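Local coordinates for HRDC domain-containing protein (Bifidobacterium adolescentis ATCC 15703, PDB 3CYM), which is of unknown function but probably binds nucleic acid and acts as a ribonuclease D-like 3'-5' exonuclease, at residues Asn19-Leu24 / Arg28-Glu33; Leu59-Arg64 / Ile69-Pro74. All blocks are in the same frame, centred on the assembly; numbering follows the deposited sequence.

Contact 1. Residues Asn19-Leu24 / Arg28-Glu33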
loop_
_atom_site.group_PDB
_atom_site.type_symbol
_atom_site.label_atom_id
_atom_site.label_comp_id
_atom_site.label_asym_id
_atom_site.label_seq_id
_atom_site.Cartn_x
_atom_site.Cartn_y
_atom_site.Cartn_z
ATOM N N ASN A 19 0.460 -13.934 23.332
ATOM C CA ASN A 19 1.535 -14.735 22.778
ATOM C C ASN A 19 1.244 -14.951 21.310
ATOM O O ASN A 19 0.087 -14.929 20.892
ATOM C CB ASN A 19 1.626 -16.098 23.468
ATOM C CG ASN A 19 1.856 -15.997 24.960
ATOM O OD1 ASN A 19 2.243 -14.949 25.479
ATOM N ND2 ASN A 19 1.625 -17.100 25.661
ATOM N N VAL A 20 2.288 -15.160 20.527
ATOM C CA VAL A 20 2.127 -15.441 19.108
ATOM C C VAL A 20 1.582 -16.868 18.904
ATOM O O VAL A 20 1.950 -17.799 19.624
ATOM C CB VAL A 20 3.444 -15.150 18.319
ATOM C CG1 VAL A 20 4.599 -15.970 18.858
ATOM C CG2 VAL A 20 3.275 -15.352 16.815
ATOM N N ILE A 21 0.648 -17.003 17.967
ATOM C CA ILE A 21 0.141 -18.292 17.550
ATOM C C ILE A 21 0.995 -18.774 16.378
ATOM O O ILE A 21 0.990 -18.178 15.292
ATOM C CB ILE A 21 -1.346 -18.218 17.183
ATOM C CG1 ILE A 21 -2.168 -17.850 18.425
ATOM C CG2 ILE A 21 -1.815 -19.541 16.642
ATOM C CD1 ILE A 21 -3.557 -17.328 18.141
ATOM N N ASP A 22 1.762 -19.832 16.628
ATOM C CA ASP A 22 2.715 -20.348 15.648
ATOM C C ASP A 22 2.744 -21.869 15.552
ATOM O O ASP A 22 3.603 -22.432 14.872
ATOM C CB ASP A 22 4.127 -19.772 15.872
ATOM C CG ASP A 22 4.692 -20.046 17.270
ATOM O OD1 ASP A 22 5.650 -19.331 17.638
ATOM O OD2 ASP A 22 4.211 -20.942 18.008
ATOM N N THR A 23 1.812 -22.525 16.240
ATOM C CA THR A 23 1.662 -23.981 16.148
ATOM C C THR A 23 0.264 -24.360 15.653
ATOM O O THR A 23 -0.689 -23.596 15.828
ATOM C CB THR A 23 1.941 -24.689 17.499
ATOM O OG1 THR A 23 0.978 -24.278 18.480
ATOM C CG2 THR A 23 3.341 -24.378 18.005
ATOM N N LEU A 24 0.155 -25.531 15.022
ATOM C CA LEU A 24 -1.139 -26.056 14.581
ATOM C C LEU A 24 -2.208 -26.171 15.688
ATOM O O LEU A 24 -3.324 -25.688 15.475
ATOM C CB LEU A 24 -0.990 -27.374 13.798
ATOM C CG LEU A 24 -2.270 -28.006 13.227
ATOM C CD1 LEU A 24 -2.803 -27.206 12.049
ATOM C CD2 LEU A 24 -2.049 -29.462 12.834
ATOM N N ARG A 28 -5.831 -24.087 15.620
ATOM C CA ARG A 28 -7.133 -24.746 15.685
ATOM C C ARG A 28 -7.919 -24.264 16.903
ATOM O O ARG A 28 -9.145 -24.233 16.872
ATOM C CB ARG A 28 -7.015 -26.277 15.735
ATOM C CG ARG A 28 -6.105 -26.933 14.690
ATOM C CD ARG A 28 -6.708 -27.029 13.287
ATOM N NE ARG A 28 -7.378 -28.309 13.026
ATOM C CZ ARG A 28 -8.694 -28.459 12.839
ATOM N NH1 ARG A 28 -9.511 -27.411 12.884
ATOM N NH2 ARG A 28 -9.199 -29.667 12.607
ATOM N N ASP A 29 -7.210 -23.895 17.968
ATOM C CA ASP A 29 -7.850 -23.374 19.176
ATOM C C ASP A 29 -8.429 -21.979 18.963
ATOM O O ASP A 29 -9.560 -21.703 19.376
ATOM C CB ASP A 29 -6.881 -23.354 20.369
ATOM C CG ASP A 29 -7.533 -22.813 21.643
ATOM O OD1 ASP A 29 -8.638 -23.284 22.001
ATOM O OD2 ASP A 29 -6.946 -21.916 22.286
ATOM N N TYR A 30 -7.650 -21.105 18.327
ATOM C CA TYR A 30 -8.104 -19.745 18.047
ATOM C C TYR A 30 -9.260 -19.727 17.062
ATOM O O TYR A 30 -10.195 -18.967 17.242
ATOM C CB TYR A 30 -6.964 -18.841 17.557
ATOM C CG TYR A 30 -7.351 -17.376 17.533
ATOM C CD1 TYR A 30 -7.619 -16.693 18.714
ATOM C CD2 TYR A 30 -7.461 -16.675 16.329
ATOM C CE1 TYR A 30 -7.977 -15.348 18.707
ATOM C CE2 TYR A 30 -7.818 -15.325 16.318
ATOM C CZ TYR A 30 -8.079 -14.674 17.509
ATOM O OH TYR A 30 -8.447 -13.349 17.511
ATOM N N CYS A 31 -9.203 -20.584 16.045
ATOM C CA CYS A 31 -10.311 -20.740 15.097
ATOM C C CYS A 31 -11.628 -21.130 15.765
ATOM O O CYS A 31 -12.675 -20.587 15.424
ATOM C CB CYS A 31 -9.950 -21.749 14.010
ATOM S SG CYS A 31 -8.787 -21.102 12.787
ATOM N N SER A 32 -11.566 -22.066 16.713
ATOM C CA SER A 32 -12.717 -22.464 17.540
ATOM C C SER A 32 -13.305 -21.310 18.340
ATOM O O SER A 32 -14.529 -21.155 18.423
ATOM C CB SER A 32 -12.305 -23.570 18.512
ATOM O OG SER A 32 -12.409 -24.835 17.895
ATOM N N GLU A 33 -12.421 -20.511 18.934
ATOM C CA GLU A 33 -12.819 -19.324 19.691
ATOM C C GLU A 33 -13.449 -18.258 18.795
ATOM O O GLU A 33 -14.377 -17.559 19.208
ATOM C CB GLU A 33 -11.618 -18.757 20.444
ATOM C CG GLU A 33 -11.095 -19.677 21.530
ATOM C CD GLU A 33 -12.064 -19.826 22.676
ATOM O OE1 GLU A 33 -12.541 -20.960 22.919
ATOM O OE2 GLU A 33 -12.360 -18.800 23.324
#
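Ile21 meets Tyr30 where the edge strand 20-21 of the exonuclease sheet runs beside helix 24-35, the helix that follows it in sequence. Ile21 points toward the helix, and its CG1 branch lies beside the backbone N (chi1 -64°), which carries CD1 out to the base of the tyrosine. CD1 lies 3.8 Å from both Tyr30 CB and Tyr30 CG, and the two side chains cross at about a right angle; an apolar residue suits this packing, and the CG1 arm of isoleucine is long enough to bring a methyl to the tyrosine. The hydroxyl end of Tyr30 leads away from the strand and makes a hydrogen bond with the carbonyl oxygen of Gly68, so the hydroxyl of this buried residue has a partner while an apolar contact covers its base.

Thr23, two residues on, occupies the N-cap position of the helix; its OG1 makes a weak hydrogen bond to Ala26 N, a role threonine fills well with its short hydroxyl. Leu24 then opens the first turn. Its carbonyl oxygen accepts the i to i+4 bond from Arg28 N at 3.0 Å, nearly straight at 167°. The side chains of Leu24 and Arg28 lie alongside and point the same way, with Leu24 CD1 4.1 Å from Arg28 CD. CD alone reaches the leucine methyl, while Arg28 CG sits beside Leu24 O at 3.1 Å.

The chemistry divides in two: backbone bonding and a threonine cap define the start of the helix, whereas the strand meets it through an isoleucine methyl on Tyr30, to which the Tyr30-Gly68 bond adds a polar tie.

Contact 2. Residues Leu59-Arg64 / Ile69-Pro74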
loop_
_atom_site.group_PDB
_atom_site.type_symbol
_atom_site.label_atom_id
_atom_site.label_comp_id
_atom_site.label_asym_id
_atom_site.label_seq_id
_atom_site.Cartn_x
_atom_site.Cartn_y
_atom_site.Cartn_z
ATOM N N LEU A 59 3.262 -11.177 9.973
ATOM C CA LEU A 59 2.340 -11.282 11.101
ATOM C C LEU A 59 0.937 -10.911 10.641
ATOM O O LEU A 59 0.758 -10.114 9.720
ATOM C CB LEU A 59 2.774 -10.390 12.275
ATOM C CG LEU A 59 2.028 -10.555 13.617
ATOM C CD1 LEU A 59 2.145 -11.950 14.213
ATOM C CD2 LEU A 59 2.518 -9.534 14.604
ATOM N N VAL A 60 -0.052 -11.508 11.294
ATOM C CA VAL A 60 -1.448 -11.301 10.977
ATOM C C VAL A 60 -2.188 -11.195 12.326
ATOM O O VAL A 60 -1.985 -12.019 13.215
ATOM C CB VAL A 60 -1.934 -12.440 10.044
ATOM C CG1 VAL A 60 -3.291 -12.873 10.370
ATOM C CG2 VAL A 60 -1.830 -12.022 8.569
ATOM N N GLN A 61 -2.988 -10.140 12.491
ATOM C CA GLN A 61 -3.581 -9.810 13.791
ATOM C C GLN A 61 -5.091 -9.788 13.707
ATOM O O GLN A 61 -5.652 -9.147 12.819
ATOM C CB GLN A 61 -3.101 -8.450 14.314
ATOM C CG GLN A 61 -1.603 -8.252 14.386
ATOM C CD GLN A 61 -1.098 -7.247 13.379
ATOM O OE1 GLN A 61 -0.580 -7.621 12.335
ATOM N NE2 GLN A 61 -1.263 -5.965 13.679
ATOM N N PHE A 62 -5.739 -10.482 14.642
ATOM C CA PHE A 62 -7.194 -10.534 14.710
ATOM C C PHE A 62 -7.733 -10.299 16.103
ATOM O O PHE A 62 -7.058 -10.564 17.087
ATOM C CB PHE A 62 -7.717 -11.869 14.179
ATOM C CG PHE A 62 -7.423 -12.083 12.734
ATOM C CD1 PHE A 62 -7.969 -11.236 11.769
ATOM C CD2 PHE A 62 -6.572 -13.098 12.331
ATOM C CE1 PHE A 62 -7.683 -11.412 10.420
ATOM C CE2 PHE A 62 -6.293 -13.284 10.983
ATOM C CZ PHE A 62 -6.843 -12.429 10.026
ATOM N N LYS A 63 -8.954 -9.781 16.168
ATOM C CA LYS A 63 -9.692 -9.711 17.412
ATOM C C LYS A 63 -11.168 -9.933 17.135
ATOM O O LYS A 63 -11.731 -9.364 16.188
ATOM C CB LYS A 63 -9.486 -8.365 18.131
ATOM C CG LYS A 63 -10.027 -8.384 19.548
ATOM C CD LYS A 63 -10.031 -7.027 20.219
ATOM C CE LYS A 63 -10.385 -7.202 21.683
ATOM N NZ LYS A 63 -10.452 -5.919 22.426
ATOM N N ARG A 64 -11.783 -10.776 17.955
ATOM C CA ARG A 64 -13.230 -10.903 17.987
ATOM C C ARG A 64 -13.670 -10.996 19.439
ATOM O O ARG A 64 -12.989 -11.623 20.252
ATOM C CB ARG A 64 -13.677 -12.138 17.216
ATOM C CG ARG A 64 -14.968 -11.935 16.476
ATOM C CD ARG A 64 -15.314 -13.101 15.587
ATOM N NE ARG A 64 -16.621 -12.867 14.991
ATOM C CZ ARG A 64 -17.374 -13.788 14.406
ATOM N NH1 ARG A 64 -16.966 -15.049 14.317
ATOM N NH2 ARG A 64 -18.549 -13.434 13.903
ATOM N N ILE A 69 -7.478 -11.383 21.262
ATOM C CA ILE A 69 -6.502 -11.061 20.214
ATOM C C ILE A 69 -5.668 -12.280 19.821
ATOM O O ILE A 69 -5.087 -12.963 20.683
ATOM C CB ILE A 69 -5.585 -9.857 20.624
ATOM C CG1 ILE A 69 -6.431 -8.620 20.981
ATOM C CG2 ILE A 69 -4.563 -9.537 19.533
ATOM C CD1 ILE A 69 -5.641 -7.437 21.550
ATOM N N GLY A 70 -5.647 -12.565 18.517
ATOM C CA GLY A 70 -4.737 -13.556 17.943
ATOM C C GLY A 70 -3.658 -12.920 17.091
ATOM O O GLY A 70 -3.967 -12.213 16.132
ATOM N N LEU A 71 -2.396 -13.173 17.442
ATOM C CA LEU A 71 -1.253 -12.761 16.631
ATOM C C LEU A 71 -0.705 -13.992 15.928
ATOM O O LEU A 71 -0.081 -14.836 16.554
ATOM C CB LEU A 71 -0.157 -12.100 17.487
ATOM C CG LEU A 71 -0.536 -10.949 18.425
ATOM C CD1 LEU A 71 0.697 -10.348 19.021
ATOM C CD2 LEU A 71 -1.298 -9.884 17.690
ATOM N N LEU A 72 -0.944 -14.096 14.627
ATOM C CA LEU A 72 -0.700 -15.339 13.920
ATOM C C LEU A 72 0.549 -15.221 13.059
ATOM O O LEU A 72 0.659 -14.312 12.240
ATOM C CB LEU A 72 -1.913 -15.729 13.057
ATOM C CG LEU A 72 -3.345 -16.117 13.522
ATOM C CD1 LEU A 72 -3.464 -17.501 14.111
ATOM C CD2 LEU A 72 -4.031 -15.128 14.440
ATOM N N ASP A 73 1.485 -16.148 13.263
ATOM C CA ASP A 73 2.728 -16.239 12.493
ATOM C C ASP A 73 2.468 -17.040 11.216
ATOM O O ASP A 73 2.423 -18.260 11.284
ATOM C CB ASP A 73 3.782 -16.951 13.364
ATOM C CG ASP A 73 5.182 -17.033 12.719
ATOM O OD1 ASP A 73 5.357 -16.852 11.495
ATOM O OD2 ASP A 73 6.138 -17.310 13.477
ATOM N N PRO A 74 2.327 -16.364 10.049
ATOM C CA PRO A 74 1.960 -17.061 8.807
ATOM C C PRO A 74 2.973 -18.122 8.349
ATOM O O PRO A 74 2.571 -19.206 7.927
ATOM C CB PRO A 74 1.869 -15.925 7.772
ATOM C CG PRO A 74 1.697 -14.677 8.578
ATOM C CD PRO A 74 2.512 -14.919 9.809
#
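Val60 and Leu72 form a hydrogen-bonded pair in the antiparallel beta hairpin of strands 57-65 and 68-72, part of the mixed sheet of the RNase H-like exonuclease fold. Leu72 N gives Val60 O a short, nearly straight bond of 2.7 Å (176°), while the return bond from Val60 N to Leu72 O is more bent, at 136°. Phe62 and Gly70 make the next such pair, with Phe62 N to Gly70 O at 2.9 Å. Between them, Gln61 CA approaches Gly70 O at 3.4 Å in a CA-H...O contact. At the start of the strand Leu59, with CG anti to its backbone N (chi1 -171°), brings CD1 to 3.4 Å from Leu72 O and also against Leu71 CB, an apolar cover for the strand end.

Side chains alternate between two faces. On that of Val60, Phe62 and Leu72, the leucine comes to the rim of the phenylalanine ring: Leu72 CD2 lies 3.9 Å from Phe62 CD2, near the ring plane. Gly70 faces Phe62 with no side chain, and Leu72 CD2 lies close to its backbone, 3.9 Å from Gly70 CA. Farther out, Phe87 meets the Phe62 ring, and Leu41 and Ala43 of strand 40-47 also touch it, an apolar setting that suits a large aromatic.

The other face, with Gln61, Lys63, Ile69 and Leu71, packs against helix 163-174; Lys63, extended from CB to NZ, lays its methylenes across Ile69 CG1 and delivers its amine to a salt bridge with Glu174.

The side chain of Gln61 is about 5 Å from a bound sodium ion. Its NE2 is hydrogen-bonded to Ala169 O and to OE2 of the metal ligand Glu46, while Gln61 CG rests 3.7 Å from Leu71 CD2.

How the contacts relate
From the N terminus, contact 1 comes first: strand 20-21 runs into helix 24-35, and only three helical residues separate the segments of this local closure. After strand 40-47, contact 2 closes the short turn between strands 57-65 and 68-72. The two closures follow in series, neither enclosing nor crossing the other, yet their centres are 9 Å apart. Sheet pairing joins them: strand 20-21 runs parallel to 68-72, with probable hydrogen bonds from Ile21 N to Leu71 O (2.7 Å) and from Asp73 N to Ile21 O (2.9 Å). Contact 1 therefore ties the first helix to the sheet's edge, and contact 2 carries that edge inward toward strand 40-47.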